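Local coordinates for 3-oxoacyl-(acyl-carrier protein) synthase II (Thermus thermophilus, PDB 1J3N) that probably catalyses the chain-elongating condensation of fatty acid synthesis, joining an acyl group to malonyl-acyl-carrier protein as a beta-ketoacyl synthase of the thiolase superfamily, at residues G259-A264 and G398-L403; G276-M281 and I316-G321; I298-T303 and L327-T332. One frame throughout, in Å; residues are numbered along the deposited sequence.

Contact 1 (G259-A264 and G398-L403); sequences GRSADA and GHNAVL
An antiparallel strand ladder in the large mixed sheet sets Ser261 against Asn400 and Gly259 against Val402, both as hydrogen-bonded pairs. The short strand axes approach to 4.7 Å and run 166° apart. Gly259 N reaches Val402 O at 2.8 Å and Val402 N returns to Gly259 O at 2.7 Å; the Ser261-Asn400 pair repeats the reciprocal pattern, and Asp263 N meets Gly398 O where the ladder gives way to loop. Beyond the backbone, Asn400 ND2 spends its hydrogens on two acceptors, Ser261 OG at 3.1 Å and Asp263 OD1 at 3.1 Å. The second lies near the amide plane, yet OD1 is met from above the carboxylate, whose plane is turned 56° from the amide. A water bonded to Asp263 OD2 (2.6 Å) and to Asn400 OD1 closes a second route between the same two groups, so the amide is held at both of its polar atoms. With chi1 at 85°, Ser261 OG sits between its own backbone N and carbonyl carbon, from where it also bonds Gly276 O. In this thiolase-type fold the face bearing Ser261, Asn400 and Val402 packs under helix 275-288. The other face carries Arg260, whose CG lies 4.0 Å from Ala401 CB while its guanidinium leaves the pair for salt bridges with Asp166 and with Glu179 of the second subunit.

Contact 2 (G276-M281 and I316-G321); sequences GAALAM and IKRVFG
Ala278 and Val319 face each other where helices 275-288 and 306-324 come together, their short axes 9.0 Å apart at a crossing angle of -37°. Val319 turns one branch into the gap: CG2, lying anti to its own carbonyl carbon, rests 3.8 Å from Ala278 CB and 3.5 Å from Ala278 O, while CG1 lies over one face of the Phe320 ring, toward its rim. The small alanine thus admits the valine branch right up to the helix backbone, in keeping with an approach of 6.1 Å between the CA atoms of Ala278 and Val319. Met281 runs extended to a bend at chi3 (-82°), which lays CE across Ile316, 3.9 Å from CG1. The sulfur SD then lies near the plane of the Phe320 ring, at its edge, 4.2 Å from CE2. Arg318 NH1 comes to 3.9 Å from Ala278 CB, obliquely to the guanidinium plane, and its NH2 makes a weak bond to Glu273 O. Leu390 of strand 388-394 borders both Met281 and Phe320. With methyl, methylene, thioether and ring-edge surfaces making nearly all the contacts and no hydrogen bond between the two segments, the pairing appears to rest on shape rather than polar bonds.

Contact 3 (I298-T303 and L327-T332); sequences INAHGT and LMVSST
Ile298 lays its terminal methyl against Leu327, CD1 to CD1 at 3.7 Å, the side chains meeting aslant. On the same face Val329 CG1, anti to its backbone N (chi1 -171°), swings over to lie 3.4 Å from Ile298 O and 3.6 Å from Ala300 CB. The backbones run parallel: Ile298 N bonds Met328 O at 3.0 Å, Ser330 N returns a weak, long bond to Ile298 O, and Ala300 N approaches Ser330 O at 3.2 Å from above the carbonyl plane, 36° out of it. These strands, 297-299 and 328-330, are the two ends of a beta-alpha-beta crossover whose helix 306-324 covers the face bearing Ile298. On the other face Asn299 crosses toward Thr332, its CG 3.8 Å from OG1, beside helix 343-357. Replacing Asn299 with an alanine is likely to leave the Thr332 hydroxyl without this polar neighbour and to open a gap beside Glu347 and Thr351. Farther along, a water bridges Ala300 O and Thr332 N, and Ser331 OG donates to Gly302 O at 2.8 Å, in the carbonyl plane and on a lone pair. This bond joins the two segments; Glu312 also bonds the backbone N of His301 and Gly302. His301, in the Asn-Ala-His-Gly-Thr sequence that in related ketoacyl synthases supplies an active-site histidine, meets the ring of His338 at about a right angle.

How the contacts relate
All three contacts are largely buried, but contact 2 lies farthest from the chain centre, about 20 Å between centres, and alone has an exposed participant, Arg318. Contacts 1 and 3 belong to one mixed sheet, antiparallel in the first and parallel in the third, about 7 Å apart at their nearest atoms; both rest on backbone hydrogen bonds. Contact 2 is apolar and touches each of them: Asn400 CB packs 3.6 Å from Ala280 CB, alongside the serine bond to the helix, whereas Phe320 CE2 packs 3.6 Å from Ile298 CD1. The helix layer is therefore joined to contact 1 partly by polar atoms, and to contact 3 by hydrocarbon. Of the three, contact 1 has the most neighbours on the second subunit.

Contact 1 (G259-A264 and G398-L403)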
loop_
_atom_site.group_PDB
_atom_site.type_symbol
_atom_site.label_atom_id
_atom_site.label_comp_id
_atom_site.label_asym_id
_atom_site.label_seq_id
_atom_site.Cartn_x
_atom_site.Cartn_y
_atom_site.Cartn_z
ATOM N N GLY A 259 0.110 -16.106 4.270
ATOM C CA GLY A 259 1.020 -16.556 3.232
ATOM C C GLY A 259 0.906 -15.742 1.965
ATOM O O GLY A 259 -0.193 -15.453 1.495
ATOM N N ARG A 260 2.049 -15.376 1.406
ATOM C CA ARG A 260 2.073 -14.579 0.194
ATOM C C ARG A 260 3.071 -15.081 -0.836
ATOM O O ARG A 260 4.074 -15.704 -0.495
ATOM C CB ARG A 260 2.387 -13.130 0.541
ATOM C CG ARG A 260 1.235 -12.403 1.209
ATOM C CD ARG A 260 1.619 -10.971 1.487
ATOM N NE ARG A 260 2.816 -10.899 2.314
ATOM C CZ ARG A 260 3.359 -9.765 2.752
ATOM N NH1 ARG A 260 2.804 -8.603 2.435
ATOM N NH2 ARG A 260 4.450 -9.796 3.515
ATOM N N SER A 261 2.785 -14.791 -2.099
ATOM C CA SER A 261 3.649 -15.183 -3.190
ATOM C C SER A 261 3.319 -14.308 -4.402
ATOM O O SER A 261 2.380 -13.506 -4.358
ATOM C CB SER A 261 3.427 -16.656 -3.537
ATOM O OG SER A 261 2.340 -16.809 -4.429
ATOM N N ALA A 262 4.099 -14.455 -5.470
ATOM C CA ALA A 262 3.874 -13.698 -6.695
ATOM C C ALA A 262 3.881 -14.657 -7.871
ATOM O O ALA A 262 4.687 -15.591 -7.928
ATOM C CB ALA A 262 4.954 -12.618 -6.885
ATOM N N ASP A 263 2.948 -14.443 -8.789
ATOM C CA ASP A 263 2.850 -15.268 -9.986
ATOM C C ASP A 263 4.063 -14.999 -10.854
ATOM O O ASP A 263 4.625 -15.917 -11.460
ATOM C CB ASP A 263 1.598 -14.906 -10.794
ATOM C CG ASP A 263 0.377 -15.688 -10.377
ATOM O OD1 ASP A 263 0.486 -16.541 -9.473
ATOM O OD2 ASP A 263 -0.695 -15.446 -10.970
ATOM N N ALA A 264 4.447 -13.726 -10.914
ATOM C CA ALA A 264 5.569 -13.291 -11.740
ATOM C C ALA A 264 5.267 -13.809 -13.145
ATOM O O ALA A 264 6.155 -14.299 -13.837
ATOM C CB ALA A 264 6.886 -13.887 -11.211
ATOM N N GLY A 398 -0.366 -10.386 -10.094
ATOM C CA GLY A 398 0.246 -11.632 -9.675
ATOM C C GLY A 398 0.390 -11.758 -8.174
ATOM O O GLY A 398 0.988 -12.720 -7.685
ATOM N N HIS A 399 -0.165 -10.793 -7.440
ATOM C CA HIS A 399 -0.091 -10.789 -5.984
ATOM C C HIS A 399 -1.041 -11.828 -5.390
ATOM O O HIS A 399 -2.254 -11.776 -5.613
ATOM C CB HIS A 399 -0.455 -9.401 -5.455
ATOM C CG HIS A 399 0.162 -8.289 -6.235
ATOM N ND1 HIS A 399 1.406 -7.770 -5.940
ATOM C CD2 HIS A 399 -0.269 -7.633 -7.337
ATOM C CE1 HIS A 399 1.712 -6.841 -6.828
ATOM N NE2 HIS A 399 0.712 -6.740 -7.687
ATOM N N ASN A 400 -0.480 -12.764 -4.629
ATOM C CA ASN A 400 -1.259 -13.818 -4.001
ATOM C C ASN A 400 -1.125 -13.689 -2.497
ATOM O O ASN A 400 -0.017 -13.641 -1.969
ATOM C CB ASN A 400 -0.753 -15.191 -4.449
ATOM C CG ASN A 400 -0.793 -15.355 -5.946
ATOM O OD1 ASN A 400 -1.847 -15.214 -6.561
ATOM N ND2 ASN A 400 0.353 -15.644 -6.545
ATOM N N ALA A 401 -2.262 -13.620 -1.816
ATOM C CA ALA A 401 -2.280 -13.496 -0.368
ATOM C C ALA A 401 -3.321 -14.465 0.183
ATOM O O ALA A 401 -4.467 -14.498 -0.279
ATOM C CB ALA A 401 -2.618 -12.057 0.032
ATOM N N VAL A 402 -2.911 -15.253 1.166
ATOM C CA VAL A 402 -3.780 -16.240 1.790
ATOM C C VAL A 402 -3.764 -16.118 3.315
ATOM O O VAL A 402 -2.706 -15.946 3.926
ATOM C CB VAL A 402 -3.330 -17.672 1.415
ATOM C CG1 VAL A 402 -4.199 -18.703 2.127
ATOM C CG2 VAL A 402 -3.400 -17.855 -0.092
ATOM N N LEU A 403 -4.945 -16.196 3.921
ATOM C CA LEU A 403 -5.054 -16.123 5.365
ATOM C C LEU A 403 -5.569 -17.461 5.870
ATOM O O LEU A 403 -6.400 -18.104 5.220
ATOM C CB LEU A 403 -6.018 -15.002 5.796
ATOM C CG LEU A 403 -5.584 -13.548 5.553
ATOM C CD1 LEU A 403 -6.648 -12.612 6.087
ATOM C CD2 LEU A 403 -4.262 -13.264 6.232
HETATM O O HOH W 1 -2.853 -15.423 -9.446
#

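Contact 2 (G276-M281 and I316-G321)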
loop_
_atom_site.group_PDB
_atom_site.type_symbol
_atom_site.label_atom_id
_atom_site.label_comp_id
_atom_site.label_asym_id
_atom_site.label_seq_id
_atom_site.Cartn_x
_atom_site.Cartn_y
_atom_site.Cartn_z
ATOM N N GLY A 276 1.290 -19.825 -8.579
ATOM C CA GLY A 276 1.486 -18.806 -7.553
ATOM C C GLY A 276 0.551 -19.013 -6.372
ATOM O O GLY A 276 0.948 -18.924 -5.204
ATOM N N ALA A 277 -0.708 -19.300 -6.678
ATOM C CA ALA A 277 -1.715 -19.523 -5.649
ATOM C C ALA A 277 -1.345 -20.730 -4.792
ATOM O O ALA A 277 -1.519 -20.712 -3.578
ATOM C CB ALA A 277 -3.081 -19.730 -6.292
ATOM N N ALA A 278 -0.844 -21.782 -5.431
ATOM C CA ALA A 278 -0.450 -22.985 -4.708
ATOM C C ALA A 278 0.652 -22.623 -3.718
ATOM O O ALA A 278 0.655 -23.071 -2.575
ATOM C CB ALA A 278 0.048 -24.054 -5.692
ATOM N N LEU A 279 1.591 -21.803 -4.171
ATOM C CA LEU A 279 2.700 -21.372 -3.333
ATOM C C LEU A 279 2.220 -20.546 -2.138
ATOM O O LEU A 279 2.684 -20.745 -1.018
ATOM C CB LEU A 279 3.686 -20.565 -4.175
ATOM C CG LEU A 279 4.926 -19.962 -3.516
ATOM C CD1 LEU A 279 5.673 -21.019 -2.725
ATOM C CD2 LEU A 279 5.822 -19.380 -4.610
ATOM N N ALA A 280 1.288 -19.622 -2.375
ATOM C CA ALA A 280 0.765 -18.780 -1.300
ATOM C C ALA A 280 -0.030 -19.597 -0.273
ATOM O O ALA A 280 0.062 -19.348 0.926
ATOM C CB ALA A 280 -0.105 -17.666 -1.881
ATOM N N MET A 281 -0.822 -20.564 -0.733
ATOM C CA MET A 281 -1.581 -21.391 0.209
ATOM C C MET A 281 -0.608 -22.236 1.033
ATOM O O MET A 281 -0.761 -22.370 2.247
ATOM C CB MET A 281 -2.573 -22.319 -0.515
ATOM C CG MET A 281 -3.819 -21.633 -1.066
ATOM S SD MET A 281 -5.004 -22.809 -1.746
ATOM C CE MET A 281 -4.326 -23.083 -3.364
ATOM N N ILE A 316 -5.483 -25.868 -5.632
ATOM C CA ILE A 316 -5.992 -26.507 -4.426
ATOM C C ILE A 316 -5.684 -28.000 -4.489
ATOM O O ILE A 316 -5.149 -28.568 -3.538
ATOM C CB ILE A 316 -7.515 -26.276 -4.271
ATOM C CG1 ILE A 316 -7.764 -24.851 -3.765
ATOM C CG2 ILE A 316 -8.124 -27.305 -3.327
ATOM C CD1 ILE A 316 -9.218 -24.508 -3.585
ATOM N N LYS A 317 -6.007 -28.628 -5.616
ATOM C CA LYS A 317 -5.747 -30.054 -5.788
ATOM C C LYS A 317 -4.258 -30.341 -5.644
ATOM O O LYS A 317 -3.864 -31.409 -5.187
ATOM C CB LYS A 317 -6.225 -30.525 -7.167
ATOM C CG LYS A 317 -7.732 -30.493 -7.361
ATOM C CD LYS A 317 -8.107 -30.859 -8.795
ATOM C CE LYS A 317 -9.611 -30.846 -8.992
ATOM N NZ LYS A 317 -9.996 -31.140 -10.406
ATOM N N ARG A 318 -3.429 -29.376 -6.025
ATOM C CA ARG A 318 -1.991 -29.558 -5.936
ATOM C C ARG A 318 -1.478 -29.518 -4.502
ATOM O O ARG A 318 -0.619 -30.317 -4.121
ATOM C CB ARG A 318 -1.266 -28.498 -6.769
ATOM C CG ARG A 318 0.242 -28.716 -6.837
ATOM C CD ARG A 318 0.945 -27.729 -7.764
ATOM N NE ARG A 318 0.414 -27.753 -9.126
ATOM C CZ ARG A 318 -0.588 -26.986 -9.551
ATOM N NH1 ARG A 318 -1.170 -26.133 -8.718
ATOM N NH2 ARG A 318 -1.006 -27.068 -10.808
ATOM N N VAL A 319 -2.006 -28.591 -3.708
ATOM C CA VAL A 319 -1.581 -28.441 -2.319
ATOM C C VAL A 319 -2.245 -29.426 -1.361
ATOM O O VAL A 319 -1.641 -29.848 -0.382
ATOM C CB VAL A 319 -1.876 -27.012 -1.798
ATOM C CG1 VAL A 319 -1.389 -26.869 -0.366
ATOM C CG2 VAL A 319 -1.210 -25.985 -2.689
ATOM N N PHE A 320 -3.488 -29.798 -1.642
ATOM C CA PHE A 320 -4.207 -30.703 -0.754
ATOM C C PHE A 320 -4.335 -32.153 -1.230
ATOM O O PHE A 320 -4.847 -32.999 -0.502
ATOM C CB PHE A 320 -5.584 -30.107 -0.448
ATOM C CG PHE A 320 -5.516 -28.816 0.333
ATOM C CD1 PHE A 320 -5.379 -28.829 1.718
ATOM C CD2 PHE A 320 -5.567 -27.588 -0.319
ATOM C CE1 PHE A 320 -5.297 -27.642 2.442
ATOM C CE2 PHE A 320 -5.484 -26.397 0.396
ATOM C CZ PHE A 320 -5.349 -26.425 1.783
ATOM N N GLY A 321 -3.860 -32.431 -2.439
ATOM C CA GLY A 321 -3.912 -33.786 -2.972
ATOM C C GLY A 321 -5.138 -34.612 -2.616
ATOM O O GLY A 321 -6.265 -34.224 -2.915
#

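Contact 3 (I298-T303 and L327-T332)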
loop_
_atom_site.group_PDB
_atom_site.type_symbol
_atom_site.label_atom_id
_atom_site.label_comp_id
_atom_site.label_asym_id
_atom_site.label_seq_id
_atom_site.Cartn_x
_atom_site.Cartn_y
_atom_site.Cartn_z
ATOM N N ILE A 298 -12.276 -23.643 2.594
ATOM C CA ILE A 298 -11.497 -22.676 1.835
ATOM C C ILE A 298 -12.418 -21.649 1.212
ATOM O O ILE A 298 -13.243 -21.988 0.358
ATOM C CB ILE A 298 -10.702 -23.313 0.676
ATOM C CG1 ILE A 298 -9.688 -24.330 1.207
ATOM C CG2 ILE A 298 -9.974 -22.225 -0.098
ATOM C CD1 ILE A 298 -8.800 -24.931 0.117
ATOM N N ASN A 299 -12.307 -20.398 1.643
ATOM C CA ASN A 299 -13.128 -19.359 1.038
ATOM C C ASN A 299 -12.335 -18.977 -0.190
ATOM O O ASN A 299 -11.362 -18.232 -0.108
ATOM C CB ASN A 299 -13.301 -18.150 1.961
ATOM C CG ASN A 299 -14.217 -17.099 1.360
ATOM O OD1 ASN A 299 -13.796 -16.279 0.538
ATOM N ND2 ASN A 299 -15.486 -17.135 1.746
ATOM N N ALA A 300 -12.745 -19.527 -1.327
ATOM C CA ALA A 300 -12.065 -19.296 -2.586
ATOM C C ALA A 300 -12.110 -17.863 -3.073
ATOM O O ALA A 300 -12.925 -17.057 -2.627
ATOM C CB ALA A 300 -12.642 -20.206 -3.653
ATOM N N HIS A 301 -11.210 -17.567 -4.003
ATOM C CA HIS A 301 -11.137 -16.265 -4.627
ATOM C C HIS A 301 -12.268 -16.285 -5.655
ATOM O O HIS A 301 -13.042 -15.329 -5.770
ATOM C CB HIS A 301 -9.782 -16.097 -5.314
ATOM C CG HIS A 301 -9.614 -14.777 -5.996
ATOM N ND1 HIS A 301 -9.832 -13.577 -5.354
ATOM C CD2 HIS A 301 -9.259 -14.466 -7.266
ATOM C CE1 HIS A 301 -9.620 -12.584 -6.200
ATOM N NE2 HIS A 301 -9.271 -13.097 -7.367
ATOM N N GLY A 302 -12.356 -17.407 -6.368
ATOM C CA GLY A 302 -13.374 -17.628 -7.386
ATOM C C GLY A 302 -14.174 -16.415 -7.813
ATOM O O GLY A 302 -15.255 -16.160 -7.282
ATOM N N THR A 303 -13.656 -15.682 -8.791
ATOM C CA THR A 303 -14.322 -14.476 -9.275
ATOM C C THR A 303 -15.285 -14.753 -10.422
ATOM O O THR A 303 -15.982 -13.848 -10.882
ATOM C CB THR A 303 -13.295 -13.440 -9.734
ATOM O OG1 THR A 303 -12.641 -13.910 -10.921
ATOM C CG2 THR A 303 -12.247 -13.216 -8.636
ATOM N N LEU A 327 -12.439 -31.421 1.126
ATOM C CA LEU A 327 -12.575 -30.006 1.449
ATOM C C LEU A 327 -13.936 -29.471 1.053
ATOM O O LEU A 327 -14.645 -30.074 0.255
ATOM C CB LEU A 327 -11.529 -29.179 0.696
ATOM C CG LEU A 327 -10.041 -29.207 1.028
ATOM C CD1 LEU A 327 -9.281 -28.543 -0.109
ATOM C CD2 LEU A 327 -9.782 -28.495 2.346
ATOM N N MET A 328 -14.291 -28.330 1.625
ATOM C CA MET A 328 -15.529 -27.648 1.283
ATOM C C MET A 328 -15.031 -26.299 0.801
ATOM O O MET A 328 -14.250 -25.643 1.493
ATOM C CB MET A 328 -16.437 -27.462 2.502
ATOM C CG MET A 328 -17.178 -28.715 2.928
ATOM S SD MET A 328 -18.347 -28.380 4.255
ATOM C CE MET A 328 -17.206 -28.275 5.659
ATOM N N VAL A 329 -15.458 -25.896 -0.389
ATOM C CA VAL A 329 -15.019 -24.629 -0.948
ATOM C C VAL A 329 -16.232 -23.827 -1.395
ATOM O O VAL A 329 -17.126 -24.360 -2.053
ATOM C CB VAL A 329 -14.086 -24.859 -2.176
ATOM C CG1 VAL A 329 -13.450 -23.544 -2.613
ATOM C CG2 VAL A 329 -13.007 -25.884 -1.837
ATOM N N SER A 330 -16.287 -22.554 -1.020
ATOM C CA SER A 330 -17.405 -21.725 -1.458
ATOM C C SER A 330 -16.911 -20.323 -1.788
ATOM O O SER A 330 -15.932 -19.839 -1.214
ATOM C CB SER A 330 -18.519 -21.679 -0.396
ATOM O OG SER A 330 -18.267 -20.726 0.619
ATOM N N SER A 331 -17.578 -19.683 -2.739
ATOM C CA SER A 331 -17.200 -18.343 -3.142
ATOM C C SER A 331 -18.246 -17.327 -2.735
ATOM O O SER A 331 -19.392 -17.381 -3.190
ATOM C CB SER A 331 -16.992 -18.272 -4.654
ATOM O OG SER A 331 -16.733 -16.938 -5.059
ATOM N N THR A 332 -17.835 -16.400 -1.877
ATOM C CA THR A 332 -18.709 -15.337 -1.405
ATOM C C THR A 332 -19.101 -14.485 -2.618
ATOM O O THR A 332 -20.227 -13.984 -2.711
ATOM C CB THR A 332 -17.969 -14.439 -0.383
ATOM O OG1 THR A 332 -17.503 -15.243 0.708
ATOM C CG2 THR A 332 -18.895 -13.340 0.149
HETATM O O HOH W 2 -15.051 -15.667 -1.700
#